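Local coordinates for putative uncharacterized protein gbs0355 (Streptococcus agalactiae, PDB 3OKZ), which is of unknown function but probably helps attach glycopolymers to the cell wall, at residues Leu120-Val132 with Arg187-Ala199. Residues are numbered along the deposited sequence; the frame is centred on the assembly and turned at random.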
ATOM      1  N   LEU A 120       9.992  -8.014   2.441  1.00  6.17           N
ATOM      2  CA  LEU A 120       8.773  -8.685   2.862  1.00 14.84           C
ATOM      3  C   LEU A 120       9.150 -10.088   3.285  1.00 20.60           C
ATOM      4  O   LEU A 120       8.857 -10.504   4.401  1.00 24.23           O
ATOM      5  CB  LEU A 120       7.748  -8.768   1.728  1.00 17.48           C
ATOM      6  CG  LEU A 120       6.509  -9.581   2.153  1.00 18.91           C
ATOM      7  CD1 LEU A 120       5.821  -8.834   3.311  1.00 15.42           C
ATOM      8  CD2 LEU A 120       5.543  -9.800   0.977  1.00  0.01           C
ATOM      9  N   VAL A 121       9.812 -10.807   2.382  1.00 16.29           N
ATOM     10  CA  VAL A 121      10.241 -12.174   2.649  1.00  0.01           C
ATOM     11  C   VAL A 121      10.988 -12.278   3.970  1.00 10.07           C
ATOM     12  O   VAL A 121      10.650 -13.103   4.815  1.00 12.71           O
ATOM     13  CB  VAL A 121      11.116 -12.721   1.482  1.00 11.12           C
ATOM     14  CG1 VAL A 121      12.002 -13.871   1.957  1.00  2.34           C
ATOM     15  CG2 VAL A 121      10.203 -13.225   0.358  1.00  0.01           C
ATOM     16  N   ASP A 122      12.004 -11.445   4.148  1.00  8.35           N
ATOM     17  CA  ASP A 122      12.771 -11.449   5.395  1.00 19.21           C
ATOM     18  C   ASP A 122      11.882 -11.124   6.594  1.00 23.18           C
ATOM     19  O   ASP A 122      11.939 -11.787   7.625  1.00 24.48           O
ATOM     20  CB  ASP A 122      13.906 -10.425   5.323  1.00 15.40           C
ATOM     21  CG  ASP A 122      15.028 -10.868   4.413  1.00 26.49           C
ATOM     22  OD1 ASP A 122      15.864 -10.016   4.040  1.00 15.22           O
ATOM     23  OD2 ASP A 122      15.077 -12.075   4.083  1.00 24.86           O
ATOM     24  N   LEU A 123      11.056 -10.097   6.440  1.00 22.38           N
ATOM     25  CA  LEU A 123      10.164  -9.657   7.506  1.00 26.44           C
ATOM     26  C   LEU A 123       9.289 -10.793   8.026  1.00 23.53           C
ATOM     27  O   LEU A 123       9.201 -11.020   9.230  1.00 29.93           O
ATOM     28  CB  LEU A 123       9.300  -8.500   7.009  1.00 26.63           C
ATOM     29  CG  LEU A 123       8.498  -7.746   8.067  1.00 10.86           C
ATOM     30  CD1 LEU A 123       9.374  -7.420   9.286  1.00  0.01           C
ATOM     31  CD2 LEU A 123       7.914  -6.485   7.411  1.00  0.09           C
ATOM     32  N   VAL A 124       8.641 -11.507   7.120  1.00 16.96           N
ATOM     33  CA  VAL A 124       7.816 -12.624   7.532  1.00 15.72           C
ATOM     34  C   VAL A 124       8.679 -13.629   8.297  1.00 18.09           C
ATOM     35  O   VAL A 124       8.343 -14.021   9.412  1.00 26.81           O
ATOM     36  CB  VAL A 124       7.168 -13.316   6.312  1.00  7.15           C
ATOM     37  CG1 VAL A 124       6.546 -14.639   6.727  1.00  2.16           C
ATOM     38  CG2 VAL A 124       6.119 -12.396   5.697  1.00  1.56           C
ATOM     39  N   ASN A 125       9.801 -14.028   7.709  1.00 17.99           N
ATOM     40  CA  ASN A 125      10.677 -14.997   8.355  1.00 16.33           C
ATOM     41  C   ASN A 125      11.196 -14.517   9.707  1.00 20.19           C
ATOM     42  O   ASN A 125      11.363 -15.309  10.630  1.00 22.70           O
ATOM     43  CB  ASN A 125      11.857 -15.361   7.444  1.00  7.85           C
ATOM     44  CG  ASN A 125      11.456 -16.309   6.289  1.00 12.20           C
ATOM     45  OD1 ASN A 125      10.540 -17.132   6.420  1.00  1.34           O
ATOM     46  ND2 ASN A 125      12.168 -16.214   5.170  1.00  0.91           N
ATOM     47  N   ALA A 126      11.425 -13.216   9.839  1.00 12.67           N
ATOM     48  CA  ALA A 126      11.933 -12.672  11.091  1.00  5.51           C
ATOM     49  C   ALA A 126      10.994 -12.891  12.273  1.00 13.35           C
ATOM     50  O   ALA A 126      11.450 -12.987  13.405  1.00  8.55           O
ATOM     51  CB  ALA A 126      12.221 -11.208  10.940  1.00  2.70           C
ATOM     52  N   VAL A 127       9.689 -12.952  12.024  1.00 17.90           N
ATOM     53  CA  VAL A 127       8.747 -13.172  13.116  1.00 16.54           C
ATOM     54  C   VAL A 127       8.381 -14.648  13.163  1.00  3.19           C
ATOM     55  O   VAL A 127       7.295 -15.028  13.618  1.00  8.28           O
ATOM     56  CB  VAL A 127       7.450 -12.317  12.963  1.00  1.01           C
ATOM     57  CG1 VAL A 127       7.811 -10.869  12.769  1.00  9.81           C
ATOM     58  CG2 VAL A 127       6.602 -12.820  11.796  1.00  0.01           C
ATOM     59  N   GLY A 128       9.295 -15.485  12.691  1.00  0.99           N
ATOM     60  CA  GLY A 128       9.043 -16.916  12.707  1.00  7.63           C
ATOM     61  C   GLY A 128       7.900 -17.360  11.814  1.00 16.25           C
ATOM     62  O   GLY A 128       7.133 -18.255  12.168  1.00 30.60           O
ATOM     63  N   GLY A 129       7.776 -16.718  10.657  1.00 10.30           N
ATOM     64  CA  GLY A 129       6.731 -17.065   9.705  1.00 11.91           C
ATOM     65  C   GLY A 129       5.314 -16.802  10.164  1.00 16.27           C
ATOM     66  O   GLY A 129       5.079 -16.459  11.326  1.00 24.14           O
ATOM     67  N   ILE A 130       4.365 -16.950   9.243  1.00 10.86           N
ATOM     68  CA  ILE A 130       2.954 -16.741   9.565  1.00  5.40           C
ATOM     69  C   ILE A 130       2.089 -17.877   9.043  1.00  9.47           C
ATOM     70  O   ILE A 130       2.520 -18.668   8.179  1.00 10.63           O
ATOM     71  CB  ILE A 130       2.409 -15.459   8.965  1.00  3.07           C
ATOM     72  CG1 ILE A 130       2.421 -15.562   7.439  1.00  0.01           C
ATOM     73  CG2 ILE A 130       3.208 -14.265   9.470  1.00  7.91           C
ATOM     74  CD1 ILE A 130       1.810 -14.360   6.753  1.00  2.65           C
ATOM     75  N   THR A 131       0.860 -17.919   9.564  1.00 15.14           N
ATOM     76  CA  THR A 131      -0.135 -18.932   9.230  1.00 12.65           C
ATOM     77  C   THR A 131      -1.283 -18.381   8.390  1.00 11.08           C
ATOM     78  O   THR A 131      -1.987 -17.478   8.831  1.00 26.13           O
ATOM     79  CB  THR A 131      -0.716 -19.535  10.534  1.00 11.82           C
ATOM     80  OG1 THR A 131       0.280 -20.353  11.152  1.00 25.21           O
ATOM     81  CG2 THR A 131      -1.953 -20.375  10.265  1.00  0.40           C
ATOM     82  N   VAL A 132      -1.465 -18.924   7.181  1.00 14.54           N
ATOM     83  CA  VAL A 132      -2.560 -18.507   6.298  1.00 23.75           C
ATOM     84  C   VAL A 132      -3.325 -19.713   5.780  1.00 24.79           C
ATOM     85  O   VAL A 132      -2.791 -20.818   5.724  1.00 29.98           O
ATOM     86  CB  VAL A 132      -2.078 -17.720   5.055  1.00  6.61           C
ATOM     87  CG1 VAL A 132      -1.496 -16.379   5.476  1.00  5.40           C
ATOM     88  CG2 VAL A 132      -1.084 -18.561   4.254  1.00  2.56           C
ATOM     89  N   ARG A 187      -3.167  -7.443   2.353  1.00 14.86           N
ATOM     90  CA  ARG A 187      -3.461  -6.820   3.639  1.00  7.84           C
ATOM     91  C   ARG A 187      -3.278  -7.829   4.759  1.00  7.74           C
ATOM     92  O   ARG A 187      -2.766  -7.514   5.826  1.00 10.26           O
ATOM     93  CB  ARG A 187      -4.896  -6.286   3.652  1.00 13.60           C
ATOM     94  CG  ARG A 187      -5.146  -5.060   2.779  1.00 22.09           C
ATOM     95  CD  ARG A 187      -6.635  -4.753   2.721  1.00 18.94           C
ATOM     96  NE  ARG A 187      -7.163  -4.790   1.357  1.00 15.27           N
ATOM     97  CZ  ARG A 187      -8.415  -5.121   1.057  1.00 29.83           C
ATOM     98  NH1 ARG A 187      -9.260  -5.448   2.024  1.00 36.03           N
ATOM     99  NH2 ARG A 187      -8.827  -5.127  -0.205  1.00 40.70           N
ATOM    100  N   GLU A 188      -3.700  -9.050   4.497  1.00  8.24           N
ATOM    101  CA  GLU A 188      -3.585 -10.122   5.459  1.00 11.56           C
ATOM    102  C   GLU A 188      -2.145 -10.313   5.895  1.00 14.74           C
ATOM    103  O   GLU A 188      -1.844 -10.290   7.087  1.00 19.37           O
ATOM    104  CB  GLU A 188      -4.089 -11.417   4.833  1.00 12.07           C
ATOM    105  CG  GLU A 188      -4.099 -12.622   5.740  1.00 16.91           C
ATOM    106  CD  GLU A 188      -4.642 -13.833   5.019  1.00 23.85           C
ATOM    107  OE1 GLU A 188      -5.476 -13.629   4.104  1.00 20.26           O
ATOM    108  OE2 GLU A 188      -4.249 -14.973   5.363  1.00 36.80           O
ATOM    109  N   VAL A 189      -1.251 -10.520   4.933  1.00  2.77           N
ATOM    110  CA  VAL A 189       0.150 -10.730   5.267  1.00 13.06           C
ATOM    111  C   VAL A 189       0.680  -9.561   6.114  1.00 15.86           C
ATOM    112  O   VAL A 189       1.383  -9.774   7.101  1.00 20.63           O
ATOM    113  CB  VAL A 189       1.023 -10.918   3.985  1.00  0.01           C
ATOM    114  CG1 VAL A 189       2.443 -11.296   4.364  1.00  0.01           C
ATOM    115  CG2 VAL A 189       0.449 -12.025   3.120  1.00  0.01           C
ATOM    116  N   ILE A 190       0.327  -8.334   5.746  1.00 14.46           N
ATOM    117  CA  ILE A 190       0.787  -7.176   6.500  1.00 20.39           C
ATOM    118  C   ILE A 190       0.270  -7.216   7.928  1.00 31.04           C
ATOM    119  O   ILE A 190       1.048  -7.132   8.884  1.00 25.48           O
ATOM    120  CB  ILE A 190       0.350  -5.846   5.818  1.00 14.43           C
ATOM    121  CG1 ILE A 190       1.407  -5.427   4.802  1.00 31.84           C
ATOM    122  CG2 ILE A 190       0.214  -4.721   6.842  1.00  3.73           C
ATOM    123  CD1 ILE A 190       2.759  -5.153   5.425  1.00 37.84           C
ATOM    124  N   GLN A 191      -1.043  -7.360   8.071  1.00 33.64           N
ATOM    125  CA  GLN A 191      -1.672  -7.403   9.389  1.00 28.03           C
ATOM    126  C   GLN A 191      -1.108  -8.483  10.286  1.00 26.93           C
ATOM    127  O   GLN A 191      -0.862  -8.242  11.465  1.00 25.15           O
ATOM    128  CB  GLN A 191      -3.178  -7.616   9.251  1.00 26.52           C
ATOM    129  CG  GLN A 191      -3.884  -6.498   8.509  1.00 39.55           C
ATOM    130  CD  GLN A 191      -5.321  -6.838   8.216  1.00 58.99           C
ATOM    131  OE1 GLN A 191      -6.097  -7.126   9.127  1.00 63.49           O
ATOM    132  NE2 GLN A 191      -5.689  -6.813   6.942  1.00 71.20           N
ATOM    133  N   LYS A 192      -0.901  -9.672   9.727  1.00 22.80           N
ATOM    134  CA  LYS A 192      -0.384 -10.792  10.504  1.00 16.34           C
ATOM    135  C   LYS A 192       1.056 -10.607  10.973  1.00 24.47           C
ATOM    136  O   LYS A 192       1.392 -10.947  12.109  1.00 18.96           O
ATOM    137  CB  LYS A 192      -0.519 -12.087   9.704  1.00 12.98           C
ATOM    138  CG  LYS A 192      -1.973 -12.551   9.557  1.00 19.18           C
ATOM    139  CD  LYS A 192      -2.096 -13.988   9.032  1.00 15.58           C
ATOM    140  CE  LYS A 192      -3.536 -14.460   9.183  1.00 16.44           C
ATOM    141  NZ  LYS A 192      -3.805 -15.747   8.505  1.00 16.39           N
ATOM    142  N   VAL A 193       1.902 -10.068  10.101  1.00 22.59           N
ATOM    143  CA  VAL A 193       3.294  -9.824  10.450  1.00 18.39           C
ATOM    144  C   VAL A 193       3.377  -8.777  11.550  1.00 29.18           C
ATOM    145  O   VAL A 193       4.328  -8.763  12.328  1.00 34.95           O
ATOM    146  CB  VAL A 193       4.098  -9.365   9.226  1.00  0.01           C
ATOM    147  CG1 VAL A 193       5.369  -8.643   9.657  1.00  3.01           C
ATOM    148  CG2 VAL A 193       4.452 -10.574   8.394  1.00  0.89           C
ATOM    149  N   LEU A 194       2.389  -7.896  11.615  1.00 27.64           N
ATOM    150  CA  LEU A 194       2.373  -6.906  12.675  1.00 25.58           C
ATOM    151  C   LEU A 194       1.946  -7.585  13.972  1.00 27.88           C
ATOM    152  O   LEU A 194       2.592  -7.430  15.008  1.00 40.73           O
ATOM    153  CB  LEU A 194       1.403  -5.793  12.336  1.00 23.96           C
ATOM    154  CG  LEU A 194       2.072  -4.662  11.574  1.00 27.97           C
ATOM    155  CD1 LEU A 194       1.018  -3.875  10.820  1.00 29.38           C
ATOM    156  CD2 LEU A 194       2.866  -3.781  12.555  1.00 18.40           C
ATOM    157  N   LYS A 195       0.858  -8.348  13.900  1.00 15.57           N
ATOM    158  CA  LYS A 195       0.337  -9.055  15.061  1.00 13.23           C
ATOM    159  C   LYS A 195       1.473  -9.836  15.695  1.00 14.11           C
ATOM    160  O   LYS A 195       1.642  -9.834  16.911  1.00 20.76           O
ATOM    161  CB  LYS A 195      -0.776 -10.021  14.649  1.00 16.47           C
ATOM    162  CG  LYS A 195      -1.553 -10.602  15.822  1.00 29.54           C
ATOM    163  CD  LYS A 195      -2.415 -11.811  15.436  1.00 43.23           C
ATOM    164  CE  LYS A 195      -1.587 -13.097  15.323  1.00 68.97           C
ATOM    165  NZ  LYS A 195      -0.514 -13.039  14.281  1.00 79.04           N
ATOM    166  N   LYS A 196       2.247 -10.504  14.846  1.00 22.67           N
ATOM    167  CA  LYS A 196       3.388 -11.309  15.266  1.00 14.53           C
ATOM    168  C   LYS A 196       4.429 -10.404  15.933  1.00 13.47           C
ATOM    169  O   LYS A 196       4.830 -10.643  17.073  1.00 28.83           O
ATOM    170  CB  LYS A 196       3.997 -12.003  14.042  1.00 22.85           C
ATOM    171  CG  LYS A 196       4.437 -13.456  14.241  1.00 16.51           C
ATOM    172  CD  LYS A 196       3.267 -14.384  14.443  1.00 10.08           C
ATOM    173  CE  LYS A 196       3.590 -15.777  13.964  1.00 13.00           C
ATOM    174  NZ  LYS A 196       4.906 -16.226  14.444  1.00  9.23           N
ATOM    175  N   ILE A 197       4.859  -9.363  15.230  1.00 10.96           N
ATOM    176  CA  ILE A 197       5.838  -8.444  15.799  1.00 23.98           C
ATOM    177  C   ILE A 197       5.359  -7.994  17.185  1.00 31.34           C
ATOM    178  O   ILE A 197       5.958  -8.340  18.198  1.00 42.29           O
ATOM    179  CB  ILE A 197       6.036  -7.188  14.903  1.00 17.83           C
ATOM    180  CG1 ILE A 197       6.530  -7.592  13.520  1.00 18.06           C
ATOM    181  CG2 ILE A 197       7.078  -6.286  15.495  1.00 23.90           C
ATOM    182  CD1 ILE A 197       6.395  -6.494  12.513  1.00 18.66           C
ATOM    183  N   LEU A 198       4.269  -7.237  17.222  1.00 14.43           N
ATOM    184  CA  LEU A 198       3.716  -6.736  18.477  1.00 16.09           C
ATOM    185  C   LEU A 198       3.623  -7.758  19.621  1.00 25.81           C
ATOM    186  O   LEU A 198       3.820  -7.402  20.786  1.00 35.75           O
ATOM    187  CB  LEU A 198       2.325  -6.136  18.241  1.00 20.36           C
ATOM    188  CG  LEU A 198       2.231  -4.950  17.279  1.00 26.38           C
ATOM    189  CD1 LEU A 198       0.892  -4.264  17.466  1.00 26.08           C
ATOM    190  CD2 LEU A 198       3.358  -3.963  17.548  1.00 36.29           C
ATOM    191  N   ALA A 199       3.306  -9.012  19.295  1.00 24.41           N
ATOM    192  CA  ALA A 199       3.197 -10.059  20.304  1.00  4.16           C
ATOM    193  C   ALA A 199       4.545 -10.254  20.985  1.00 11.90           C
ATOM    194  O   ALA A 199       4.604 -10.548  22.180  1.00 24.49           O
ATOM    195  CB  ALA A 199       2.757 -11.342  19.677  1.00  1.90           C
TER
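A Schellman motif in the LytR/CpsA/Psr domain ends helix 117-126 where V127 and the loop after it meet K196 of helix 178-200. Two backbone bonds define the motif, G129 N to V124 O and G128 N to N125 O, with G128 at positive phi as the C-prime residue. V124 O also accepts from V127 N, and the two donors approach it from opposite faces of its plane. K196 bonds to the turn's carbonyls: NZ donates to V127 O at 2.8 Å, nearly along the C=O axis (172°), and more weakly to G129 O. Bends at chi2 and chi4 let K196 CB and CG pass obliquely over V127 CB and CG2 and bring NZ to the carbonyl oxygens.

The two helix segments run in roughly the same direction, 41° apart with axes 9.8 Å from each other. The branches of V193 divide the apolar seam between them: CG1 meets L123 CG at 3.6 Å, whereas CG2 lies 3.7 Å from V124 CG2, the two valines crossing at about a right angle. V127 CG1 extends the seam to I197 CG1, and I209 of helix 203-212 touches both L123 and V127.

Strand 130-134, paired with strand 156-160, adds I130 to the same apolar cluster. I130 CD1 rests 3.9 Å from V189 CG1, while its CG2 faces V193 CG2. Beyond it, extended K192 carries NZ to T131 O, in the plane of that carbonyl, and the same NZ forms a salt bridge with E188 OE2, 3.3 Å away on the anti side and 34° out of the carboxylate plane.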